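Side-chain contacts in ATP phosphoribosyltransferase regulatory subunit (Bacillus halodurans, PDB 3OD1), which is probably required, together with its HisG partner, for the first step of histidine biosynthesis and may let histidine regulate that step by feedback: residues G58-I63 / S305-P310; K70-D73 / N77-V80; A87-L92 / L106-N111. All blocks are in the same frame, centred on the assembly; numbering follows the deposited sequence.

How the contacts relate
Helix 54-60, strands 69-72 and 78-81, helix 86-94 and strand 104-113 follow one another along the chain, and the contacts use all five, contact 1 adding a distant sixth, helix 303-306. Contact 2 closes first, a tight hairpin of three intervening residues. Contact 3 comes after it in series, folding helix 86-94 against strand 104-113 of the large mixed sheet. Contact 1 spans both: it brings the end of helix 54-60 to the last residue of helix 303-306 and the residue after it, some 240 residues further along. Phe307 of contact 1 also packs on Ala90 and Arg91 of contact 3, and Gly58 touches Val80 of contact 2. All three contacts touch the second subunit.

Contact 1 (G58-I63 / S305-P310); sequences GVVSAI and SKFHRP
Val60 meets Lys306 and Phe307 where two helix ends come together in the class II synthetase-like domain: the C-terminal turn of helix 54-60 and the Schellman motif that finishes helix 303-306. Both methyls of Val60 are used. CG1 lies 3.7 Å from CD of Lys306, the lysine stem and the valine pointing opposite ways as they pass, while CG2 approaches the Phe307 ring obliquely and is 3.8 Å from its CZ, with CE2 just as near. With CG1 anti to the carbonyl carbon (chi1 -61°), the valine presents one branch to each partner. Lys306 is extended beyond CG, so its aliphatic stem runs alongside the valine and carries the ammonium past it towards the backbone where helix 54-60 ends.

His308, with its positive phi, is the C-prime residue of the Schellman motif, and its N bonds to Ser305 O at 2.9 Å. On the other side Ser61, the first residue past its helix, forms an ST turn: its OG accepts from Ile63 N at 3.0 Å and also bonds to Asp84. Helix 86-94 packs against Phe307 through Ala90, Arg91 and Ala94, and Met9 of the second subunit packs on both Val60 and Phe307. The polar link across the contact is a single water, which donates to Val60 O at 2.7 Å and accepts from Lys306 NZ at 3.0 Å.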
ATOM      1  N   GLY B  58      12.998  -8.291  13.488  1.00 35.03           N
ATOM      2  CA  GLY B  58      11.993  -8.390  14.537  1.00 27.89           C
ATOM      3  C   GLY B  58      12.531  -7.931  15.881  1.00 39.92           C
ATOM      4  O   GLY B  58      11.948  -7.063  16.534  1.00 42.55           O
ATOM      5  N   VAL B  59      13.663  -8.495  16.292  1.00 40.55           N
ATOM      6  CA  VAL B  59      14.228  -8.193  17.605  1.00 39.98           C
ATOM      7  C   VAL B  59      14.742  -6.759  17.781  1.00 44.63           C
ATOM      8  O   VAL B  59      14.630  -6.194  18.866  1.00 44.95           O
ATOM      9  CB  VAL B  59      15.350  -9.191  18.001  1.00 51.22           C
ATOM     10  CG1 VAL B  59      14.780 -10.600  18.189  1.00 43.05           C
ATOM     11  CG2 VAL B  59      16.453  -9.194  16.955  1.00 50.99           C
ATOM     12  N   VAL B  60      15.308  -6.159  16.738  1.00 39.46           N
ATOM     13  CA  VAL B  60      15.886  -4.820  16.910  1.00 39.52           C
ATOM     14  C   VAL B  60      14.846  -3.718  16.731  1.00 41.32           C
ATOM     15  O   VAL B  60      15.146  -2.535  16.874  1.00 39.68           O
ATOM     16  CB  VAL B  60      17.095  -4.579  15.982  1.00 37.21           C
ATOM     17  CG1 VAL B  60      18.189  -5.584  16.292  1.00 38.12           C
ATOM     18  CG2 VAL B  60      16.677  -4.666  14.515  1.00 36.33           C
ATOM     19  N   SER B  61      13.620  -4.114  16.416  1.00 38.17           N
ATOM     20  CA  SER B  61      12.507  -3.173  16.319  1.00 36.09           C
ATOM     21  C   SER B  61      12.210  -2.521  17.670  1.00 39.51           C
ATOM     22  O   SER B  61      12.446  -3.123  18.727  1.00 34.46           O
ATOM     23  CB  SER B  61      11.253  -3.897  15.820  1.00 40.39           C
ATOM     24  OG  SER B  61      10.118  -3.060  15.915  1.00 44.13           O
ATOM     25  N   ALA B  62      11.687  -1.298  17.631  1.00 37.75           N
ATOM     26  CA  ALA B  62      11.262  -0.606  18.847  1.00 40.06           C
ATOM     27  C   ALA B  62      10.003  -1.237  19.440  1.00 43.93           C
ATOM     28  O   ALA B  62       9.695  -1.049  20.612  1.00 48.36           O
ATOM     29  CB  ALA B  62      11.019   0.875  18.563  1.00 38.43           C
ATOM     30  N   ILE B  63       9.274  -1.976  18.611  1.00 36.52           N
ATOM     31  CA  ILE B  63       8.047  -2.651  19.029  1.00 41.88           C
ATOM     32  C   ILE B  63       8.378  -3.806  19.962  1.00 35.55           C
ATOM     33  O   ILE B  63       9.261  -4.610  19.668  1.00 34.83           O
ATOM     34  CB  ILE B  63       7.258  -3.165  17.799  1.00 34.10           C
ATOM     35  CG1 ILE B  63       7.108  -2.030  16.790  1.00 32.18           C
ATOM     36  CG2 ILE B  63       5.887  -3.682  18.212  1.00 36.44           C
ATOM     37  CD1 ILE B  63       6.581  -0.740  17.396  1.00 35.61           C
ATOM     38  N   SER B 305      24.054   0.694  13.990  1.00 45.79           N
ATOM     39  CA  SER B 305      25.207  -0.108  14.400  1.00 44.81           C
ATOM     40  C   SER B 305      24.875  -1.591  14.408  1.00 44.34           C
ATOM     41  O   SER B 305      25.727  -2.418  14.096  1.00 41.33           O
ATOM     42  CB  SER B 305      25.699   0.303  15.788  1.00 45.25           C
ATOM     43  OG  SER B 305      26.260   1.600  15.757  1.00 56.85           O
ATOM     44  N   LYS B 306      23.641  -1.925  14.779  1.00 42.26           N
ATOM     45  CA  LYS B 306      23.199  -3.317  14.786  1.00 45.08           C
ATOM     46  C   LYS B 306      23.129  -3.929  13.384  1.00 46.06           C
ATOM     47  O   LYS B 306      23.073  -5.148  13.246  1.00 41.91           O
ATOM     48  CB  LYS B 306      21.853  -3.451  15.499  1.00 44.16           C
ATOM     49  CG  LYS B 306      21.949  -3.142  16.974  1.00 44.43           C
ATOM     50  CD  LYS B 306      20.603  -3.137  17.645  1.00 42.41           C
ATOM     51  CE  LYS B 306      20.734  -2.659  19.089  1.00 50.19           C
ATOM     52  NZ  LYS B 306      19.412  -2.732  19.784  1.00 55.46           N
ATOM     53  N   PHE B 307      23.126  -3.082  12.355  1.00 38.44           N
ATOM     54  CA  PHE B 307      23.191  -3.549  10.968  1.00 39.17           C
ATOM     55  C   PHE B 307      24.574  -3.333  10.368  1.00 45.90           C
ATOM     56  O   PHE B 307      24.762  -3.503   9.164  1.00 40.90           O
ATOM     57  CB  PHE B 307      22.132  -2.856  10.104  1.00 35.86           C
ATOM     58  CG  PHE B 307      20.748  -3.278  10.436  1.00 34.78           C
ATOM     59  CD1 PHE B 307      20.190  -4.385   9.825  1.00 38.64           C
ATOM     60  CD2 PHE B 307      20.016  -2.600  11.399  1.00 32.48           C
ATOM     61  CE1 PHE B 307      18.908  -4.795  10.146  1.00 40.13           C
ATOM     62  CE2 PHE B 307      18.745  -3.006  11.734  1.00 39.40           C
ATOM     63  CZ  PHE B 307      18.187  -4.107  11.102  1.00 43.39           C
ATOM     64  N   HIS B 308      25.515  -2.934  11.224  1.00 45.77           N
ATOM     65  CA  HIS B 308      26.927  -2.793  10.872  1.00 52.38           C
ATOM     66  C   HIS B 308      27.238  -1.606   9.973  1.00 47.15           C
ATOM     67  O   HIS B 308      28.248  -1.600   9.267  1.00 48.96           O
ATOM     68  CB  HIS B 308      27.476  -4.097  10.287  1.00 54.95           C
ATOM     69  CG  HIS B 308      27.127  -5.300  11.102  1.00 57.72           C
ATOM     70  ND1 HIS B 308      26.308  -6.307  10.633  1.00 58.21           N
ATOM     71  CD2 HIS B 308      27.448  -5.635  12.374  1.00 57.11           C
ATOM     72  CE1 HIS B 308      26.159  -7.221  11.576  1.00 58.24           C
ATOM     73  NE2 HIS B 308      26.837  -6.837  12.642  1.00 56.95           N
ATOM     74  N   ARG B 309      26.377  -0.596  10.010  1.00 47.33           N
ATOM     75  CA  ARG B 309      26.691   0.680   9.374  1.00 51.22           C
ATOM     76  C   ARG B 309      26.376   1.831  10.332  1.00 52.91           C
ATOM     77  O   ARG B 309      25.471   2.637  10.066  1.00 45.83           O
ATOM     78  CB  ARG B 309      25.931   0.866   8.058  1.00 40.00           C
ATOM     79  CG  ARG B 309      26.535   1.982   7.203  1.00 46.14           C
ATOM     80  CD  ARG B 309      25.747   2.272   5.929  1.00 47.47           C
ATOM     81  NE  ARG B 309      26.237   3.501   5.312  1.00 45.46           N
ATOM     82  CZ  ARG B 309      25.752   4.048   4.202  1.00 48.04           C
ATOM     83  NH1 ARG B 309      24.748   3.481   3.553  1.00 50.79           N
ATOM     84  NH2 ARG B 309      26.286   5.173   3.741  1.00 51.19           N
ATOM     85  N   PRO B 310      27.131   1.912  11.442  1.00 42.16           N
ATOM     86  CA  PRO B 310      26.805   2.845  12.528  1.00 40.49           C
ATOM     87  C   PRO B 310      26.511   4.229  11.987  1.00 40.97           C
ATOM     88  O   PRO B 310      27.232   4.722  11.113  1.00 36.71           O
ATOM     89  CB  PRO B 310      28.093   2.889  13.360  1.00 41.18           C
ATOM     90  CG  PRO B 310      28.776   1.598  13.076  1.00 42.24           C
ATOM     91  CD  PRO B 310      28.427   1.241  11.652  1.00 44.06           C
TER
HETATM   92  O   HOH W   1      16.827  -1.649  18.796  1.00 36.43           O

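Contact 2 (K70-D73 / N77-V80); sequences KLLD and NTLV
Asp73 grips Asn77 with both carboxylate oxygens at the turn of a beta hairpin. OD1 takes the backbone N of Asn77 at 2.8 Å, met from above the carboxylate plane. OD2 uses its syn lone pair for Asn77 ND2 at 2.9 Å and itself lies close to the plane of that amide. The carboxylate and amide planes are 74° apart. A chi1 of 65° sets the Asp73 carboxylate between N and C of its own backbone, facing Asn77, and OD1 accepts a further bond from Gln75 N within the turn. Replacing Asp73 by an alanine removes both oxygens, and Asn77 N, its ND2 and Gln75 N would probably lose their acceptor, with the amide freer to turn.

Behind this pair runs the antiparallel ladder. Asp73 N reaches Asn77 O at 2.8 Å, and Leu71 and Leu79 form a hydrogen-bonded pair, N to O in both directions, with Leu79 N only 2.7 Å from Leu71 O. Their side chains share one face, where Leu79 CD1 also packs on Asp73 CB at 3.9 Å and Leu71 meets Leu71 of the second subunit. On the other face Leu72 CD2 lies 3.5 Å from Thr78 OG1, and Lys70 CG lies 4.2 Å from Val80 CG1 before its NZ leaves to a salt bridge with Asp65.

Strand 78-81 is the middle of a three-stranded antiparallel sheet, flanked by strand 51-53, and Tyr54 of helix 54-60 packs on Thr78 and Val80.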
ATOM      1  N   LYS B  70       4.160 -12.572  14.955  1.00 29.57           N
ATOM      2  CA  LYS B  70       5.038 -13.663  14.556  1.00 30.86           C
ATOM      3  C   LYS B  70       4.305 -14.749  13.782  1.00 33.35           C
ATOM      4  O   LYS B  70       3.105 -14.978  13.988  1.00 36.80           O
ATOM      5  CB  LYS B  70       5.694 -14.288  15.800  1.00 36.74           C
ATOM      6  CG  LYS B  70       6.598 -13.346  16.580  1.00 35.36           C
ATOM      7  CD  LYS B  70       6.961 -13.933  17.944  1.00 38.72           C
ATOM      8  CE  LYS B  70       7.745 -12.944  18.800  1.00 42.04           C
ATOM      9  NZ  LYS B  70       8.429 -13.635  19.958  1.00 46.53           N
ATOM     10  N   LEU B  71       5.033 -15.415  12.889  1.00 37.10           N
ATOM     11  CA  LEU B  71       4.532 -16.604  12.196  1.00 36.04           C
ATOM     12  C   LEU B  71       5.694 -17.493  11.796  1.00 38.04           C
ATOM     13  O   LEU B  71       6.820 -17.017  11.625  1.00 44.33           O
ATOM     14  CB  LEU B  71       3.739 -16.228  10.930  1.00 33.75           C
ATOM     15  CG  LEU B  71       4.520 -15.393   9.908  1.00 38.30           C
ATOM     16  CD1 LEU B  71       4.293 -15.885   8.476  1.00 42.31           C
ATOM     17  CD2 LEU B  71       4.190 -13.907  10.063  1.00 35.89           C
ATOM     18  N   LEU B  72       5.421 -18.783  11.625  1.00 39.96           N
ATOM     19  CA  LEU B  72       6.414 -19.708  11.078  1.00 41.31           C
ATOM     20  C   LEU B  72       6.316 -19.838   9.561  1.00 48.08           C
ATOM     21  O   LEU B  72       5.214 -19.945   9.004  1.00 42.12           O
ATOM     22  CB  LEU B  72       6.257 -21.094  11.695  1.00 43.43           C
ATOM     23  CG  LEU B  72       6.433 -21.200  13.209  1.00 49.38           C
ATOM     24  CD1 LEU B  72       6.233 -22.650  13.629  1.00 47.82           C
ATOM     25  CD2 LEU B  72       7.808 -20.697  13.626  1.00 46.67           C
ATOM     26  N   ASP B  73       7.465 -19.839   8.891  1.00 42.60           N
ATOM     27  CA  ASP B  73       7.471 -20.145   7.472  1.00 39.85           C
ATOM     28  C   ASP B  73       7.469 -21.661   7.307  1.00 44.20           C
ATOM     29  O   ASP B  73       7.363 -22.396   8.291  1.00 39.54           O
ATOM     30  CB  ASP B  73       8.630 -19.471   6.728  1.00 37.97           C
ATOM     31  CG  ASP B  73       9.995 -19.977   7.154  1.00 52.69           C
ATOM     32  OD1 ASP B  73      10.087 -21.061   7.767  1.00 55.88           O
ATOM     33  OD2 ASP B  73      10.989 -19.281   6.857  1.00 52.26           O
ATOM     34  N   ASN B  77      11.321 -21.479  10.197  1.00 41.90           N
ATOM     35  CA  ASN B  77      11.837 -20.189  10.684  1.00 44.50           C
ATOM     36  C   ASN B  77      10.722 -19.269  11.181  1.00 48.75           C
ATOM     37  O   ASN B  77       9.594 -19.322  10.683  1.00 52.22           O
ATOM     38  CB  ASN B  77      12.610 -19.451   9.584  1.00 46.76           C
ATOM     39  CG  ASN B  77      13.638 -20.332   8.893  1.00 57.47           C
ATOM     40  OD1 ASN B  77      14.474 -20.961   9.546  1.00 62.18           O
ATOM     41  ND2 ASN B  77      13.586 -20.371   7.561  1.00 52.13           N
ATOM     42  N   THR B  78      11.035 -18.409  12.144  1.00 36.42           N
ATOM     43  CA  THR B  78      10.058 -17.433  12.605  1.00 38.18           C
ATOM     44  C   THR B  78      10.221 -16.132  11.842  1.00 46.46           C
ATOM     45  O   THR B  78      11.307 -15.542  11.820  1.00 42.17           O
ATOM     46  CB  THR B  78      10.199 -17.137  14.102  1.00 42.00           C
ATOM     47  OG1 THR B  78      10.172 -18.367  14.841  1.00 47.04           O
ATOM     48  CG2 THR B  78       9.060 -16.228  14.565  1.00 42.91           C
ATOM     49  N   LEU B  79       9.140 -15.699  11.204  1.00 39.96           N
ATOM     50  CA  LEU B  79       9.108 -14.406  10.547  1.00 38.58           C
ATOM     51  C   LEU B  79       8.183 -13.488  11.338  1.00 36.65           C
ATOM     52  O   LEU B  79       7.406 -13.950  12.177  1.00 35.39           O
ATOM     53  CB  LEU B  79       8.608 -14.547   9.100  1.00 38.78           C
ATOM     54  CG  LEU B  79       9.303 -15.601   8.215  1.00 39.24           C
ATOM     55  CD1 LEU B  79       8.753 -15.571   6.789  1.00 33.32           C
ATOM     56  CD2 LEU B  79      10.827 -15.438   8.206  1.00 32.00           C
ATOM     57  N   VAL B  80       8.276 -12.190  11.071  1.00 33.79           N
ATOM     58  CA  VAL B  80       7.295 -11.240  11.555  1.00 34.19           C
ATOM     59  C   VAL B  80       6.686 -10.511  10.366  1.00 32.39           C
ATOM     60  O   VAL B  80       7.345 -10.316   9.344  1.00 34.45           O
ATOM     61  CB  VAL B  80       7.911 -10.201  12.525  1.00 36.40           C
ATOM     62  CG1 VAL B  80       8.522 -10.891  13.724  1.00 30.08           C
ATOM     63  CG2 VAL B  80       8.945  -9.345  11.816  1.00 35.96           C
TER

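Contact 3 (A87-L92 / L106-N111); sequences APIARL and LAYQSN
Helix 86-94 and strand 104-113 come nearest within these residues at Ile89 and Leu106, whose CA atoms are 8.1 Å apart, a separation that side chains alone bridge. Ile89 does the reaching, and it uses both of its branches. The short one, CG2, touches Leu106 CD1 at 3.9 Å, the two side chains lying next to each other with their ends in contrary directions. The long one ends in CD1, 3.8 Å from CD1 of the Tyr108 ring, which it approaches obliquely, the isoleucine and tyrosine side chains running roughly perpendicular. The branching of Ile89 decides this division: CG1 is anti to the carbonyl carbon (chi1 -76°) and runs on extended to CD1, whereas CG2 is anti to the backbone N.

The strand belongs to the mixed sheet of the class II synthetase-like domain, between strands 44-45 and 125-134, and helix 86-94 lies on one of its faces. Leu106 and Tyr108, two residues apart, both point toward the helix, while Ala107 between them points away and packs on Ile38 of helix 21-40. The isoleucine therefore meets two side chains from the same face of the sheet, and Glu132 and Ile134 of strand 125-134 extend the surface it packs on.

All three touching residues are buried and their mutual contact is apolar. Tyr108 carries a hydroxyl into this interior, where its OH is hydrogen-bonded to Gln128 of strand 125-134. Two residues after Ile89 along the helix, Arg91 forms salt bridges through NH2 to Glu52 and through NH1 to Asp18 of the second subunit.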
ATOM      1  N   ALA B  87      13.282  -0.113  11.358  1.00 32.56           N
ATOM      2  CA  ALA B  87      14.240  -1.216  11.317  1.00 34.96           C
ATOM      3  C   ALA B  87      14.423  -1.778   9.889  1.00 31.60           C
ATOM      4  O   ALA B  87      15.555  -2.052   9.452  1.00 33.16           O
ATOM      5  CB  ALA B  87      13.872  -2.304  12.333  1.00 33.60           C
ATOM      6  N   PRO B  88      13.315  -1.936   9.136  1.00 33.79           N
ATOM      7  CA  PRO B  88      13.512  -2.326   7.735  1.00 33.89           C
ATOM      8  C   PRO B  88      14.319  -1.284   6.965  1.00 34.06           C
ATOM      9  O   PRO B  88      15.160  -1.660   6.156  1.00 34.69           O
ATOM     10  CB  PRO B  88      12.077  -2.453   7.196  1.00 31.45           C
ATOM     11  CG  PRO B  88      11.288  -2.892   8.420  1.00 30.40           C
ATOM     12  CD  PRO B  88      11.911  -2.102   9.564  1.00 27.05           C
ATOM     13  N   ILE B  89      14.105   0.001   7.229  1.00 32.85           N
ATOM     14  CA  ILE B  89      14.884   1.008   6.516  1.00 30.71           C
ATOM     15  C   ILE B  89      16.366   0.938   6.930  1.00 32.06           C
ATOM     16  O   ILE B  89      17.253   1.114   6.104  1.00 33.52           O
ATOM     17  CB  ILE B  89      14.292   2.419   6.678  1.00 35.44           C
ATOM     18  CG1 ILE B  89      13.047   2.550   5.787  1.00 33.94           C
ATOM     19  CG2 ILE B  89      15.330   3.482   6.323  1.00 36.74           C
ATOM     20  CD1 ILE B  89      12.259   3.808   6.011  1.00 33.27           C
ATOM     21  N   ALA B  90      16.626   0.643   8.198  1.00 28.56           N
ATOM     22  CA  ALA B  90      18.009   0.483   8.648  1.00 32.53           C
ATOM     23  C   ALA B  90      18.682  -0.669   7.895  1.00 36.57           C
ATOM     24  O   ALA B  90      19.831  -0.547   7.452  1.00 34.17           O
ATOM     25  CB  ALA B  90      18.068   0.258  10.154  1.00 28.66           C
ATOM     26  N   ARG B  91      17.965  -1.781   7.747  1.00 29.88           N
ATOM     27  CA  ARG B  91      18.478  -2.913   6.974  1.00 32.56           C
ATOM     28  C   ARG B  91      18.789  -2.495   5.541  1.00 34.38           C
ATOM     29  O   ARG B  91      19.836  -2.831   4.990  1.00 35.29           O
ATOM     30  CB  ARG B  91      17.496  -4.100   6.965  1.00 34.67           C
ATOM     31  CG  ARG B  91      18.014  -5.314   6.140  1.00 35.54           C
ATOM     32  CD  ARG B  91      17.013  -6.484   6.072  1.00 38.06           C
ATOM     33  NE  ARG B  91      15.673  -6.052   5.661  1.00 34.90           N
ATOM     34  CZ  ARG B  91      15.384  -5.462   4.504  1.00 37.68           C
ATOM     35  NH1 ARG B  91      16.336  -5.233   3.608  1.00 33.92           N
ATOM     36  NH2 ARG B  91      14.133  -5.089   4.243  1.00 33.17           N
ATOM     37  N   LEU B  92      17.864  -1.757   4.944  1.00 32.99           N
ATOM     38  CA  LEU B  92      17.990  -1.337   3.555  1.00 36.78           C
ATOM     39  C   LEU B  92      19.233  -0.480   3.408  1.00 41.19           C
ATOM     40  O   LEU B  92      20.051  -0.694   2.508  1.00 46.92           O
ATOM     41  CB  LEU B  92      16.742  -0.543   3.168  1.00 43.23           C
ATOM     42  CG  LEU B  92      16.246  -0.507   1.729  1.00 50.07           C
ATOM     43  CD1 LEU B  92      15.037   0.395   1.646  1.00 43.42           C
ATOM     44  CD2 LEU B  92      17.340  -0.000   0.822  1.00 60.68           C
ATOM     45  N   LEU B 106      14.893   9.281   3.736  1.00 32.15           N
ATOM     46  CA  LEU B 106      14.015   8.279   3.172  1.00 31.32           C
ATOM     47  C   LEU B 106      12.649   8.400   3.818  1.00 34.02           C
ATOM     48  O   LEU B 106      12.528   8.910   4.940  1.00 29.13           O
ATOM     49  CB  LEU B 106      14.611   6.889   3.384  1.00 34.11           C
ATOM     50  CG  LEU B 106      15.948   6.630   2.675  1.00 34.33           C
ATOM     51  CD1 LEU B 106      16.622   5.389   3.215  1.00 32.57           C
ATOM     52  CD2 LEU B 106      15.763   6.482   1.178  1.00 32.27           C
ATOM     53  N   ALA B 107      11.626   7.935   3.107  1.00 26.98           N
ATOM     54  CA  ALA B 107      10.240   8.096   3.544  1.00 28.61           C
ATOM     55  C   ALA B 107       9.443   6.852   3.202  1.00 32.69           C
ATOM     56  O   ALA B 107       9.874   6.030   2.385  1.00 32.59           O
ATOM     57  CB  ALA B 107       9.570   9.327   2.874  1.00 28.28           C
ATOM     58  N   TYR B 108       8.282   6.699   3.831  1.00 33.19           N
ATOM     59  CA  TYR B 108       7.451   5.531   3.562  1.00 31.70           C
ATOM     60  C   TYR B 108       5.991   5.850   3.825  1.00 32.57           C
ATOM     61  O   TYR B 108       5.673   6.794   4.537  1.00 30.29           O
ATOM     62  CB  TYR B 108       7.880   4.361   4.451  1.00 28.59           C
ATOM     63  CG  TYR B 108       7.779   4.693   5.926  1.00 31.91           C
ATOM     64  CD1 TYR B 108       8.840   5.289   6.595  1.00 27.72           C
ATOM     65  CD2 TYR B 108       6.609   4.444   6.640  1.00 29.82           C
ATOM     66  CE1 TYR B 108       8.755   5.608   7.958  1.00 30.55           C
ATOM     67  CE2 TYR B 108       6.507   4.765   7.999  1.00 31.55           C
ATOM     68  CZ  TYR B 108       7.585   5.341   8.655  1.00 34.74           C
ATOM     69  OH  TYR B 108       7.481   5.668   9.999  1.00 31.57           O
ATOM     70  N   GLN B 109       5.111   5.058   3.223  1.00 23.76           N
ATOM     71  CA  GLN B 109       3.709   5.041   3.584  1.00 27.96           C
ATOM     72  C   GLN B 109       3.332   3.564   3.494  1.00 34.39           C
ATOM     73  O   GLN B 109       3.256   2.993   2.402  1.00 30.64           O
ATOM     74  CB  GLN B 109       2.890   5.890   2.607  1.00 28.88           C
ATOM     75  CG  GLN B 109       1.413   5.913   2.904  1.00 29.56           C
ATOM     76  CD  GLN B 109       0.618   6.722   1.878  1.00 42.38           C
ATOM     77  OE1 GLN B 109       1.153   7.631   1.240  1.00 36.86           O
ATOM     78  NE2 GLN B 109      -0.673   6.402   1.734  1.00 35.10           N
ATOM     79  N   SER B 110       3.141   2.933   4.644  1.00 32.36           N
ATOM     80  CA  SER B 110       3.070   1.481   4.683  1.00 34.67           C
ATOM     81  C   SER B 110       2.179   0.972   5.794  1.00 29.89           C
ATOM     82  O   SER B 110       2.083   1.581   6.866  1.00 34.43           O
ATOM     83  CB  SER B 110       4.469   0.891   4.906  1.00 42.02           C
ATOM     84  OG  SER B 110       5.392   1.349   3.937  1.00 46.41           O
ATOM     85  N   ASN B 111       1.568  -0.182   5.555  1.00 27.71           N
ATOM     86  CA  ASN B 111       0.906  -0.902   6.635  1.00 27.36           C
ATOM     87  C   ASN B 111       1.932  -1.599   7.512  1.00 29.86           C
ATOM     88  O   ASN B 111       2.846  -2.268   7.018  1.00 32.77           O
ATOM     89  CB  ASN B 111      -0.062  -1.935   6.080  1.00 25.52           C
ATOM     90  CG  ASN B 111      -1.251  -1.308   5.387  1.00 37.29           C
ATOM     91  OD1 ASN B 111      -1.529  -0.123   5.545  1.00 39.29           O
ATOM     92  ND2 ASN B 111      -1.965  -2.108   4.616  1.00 42.53           N
TER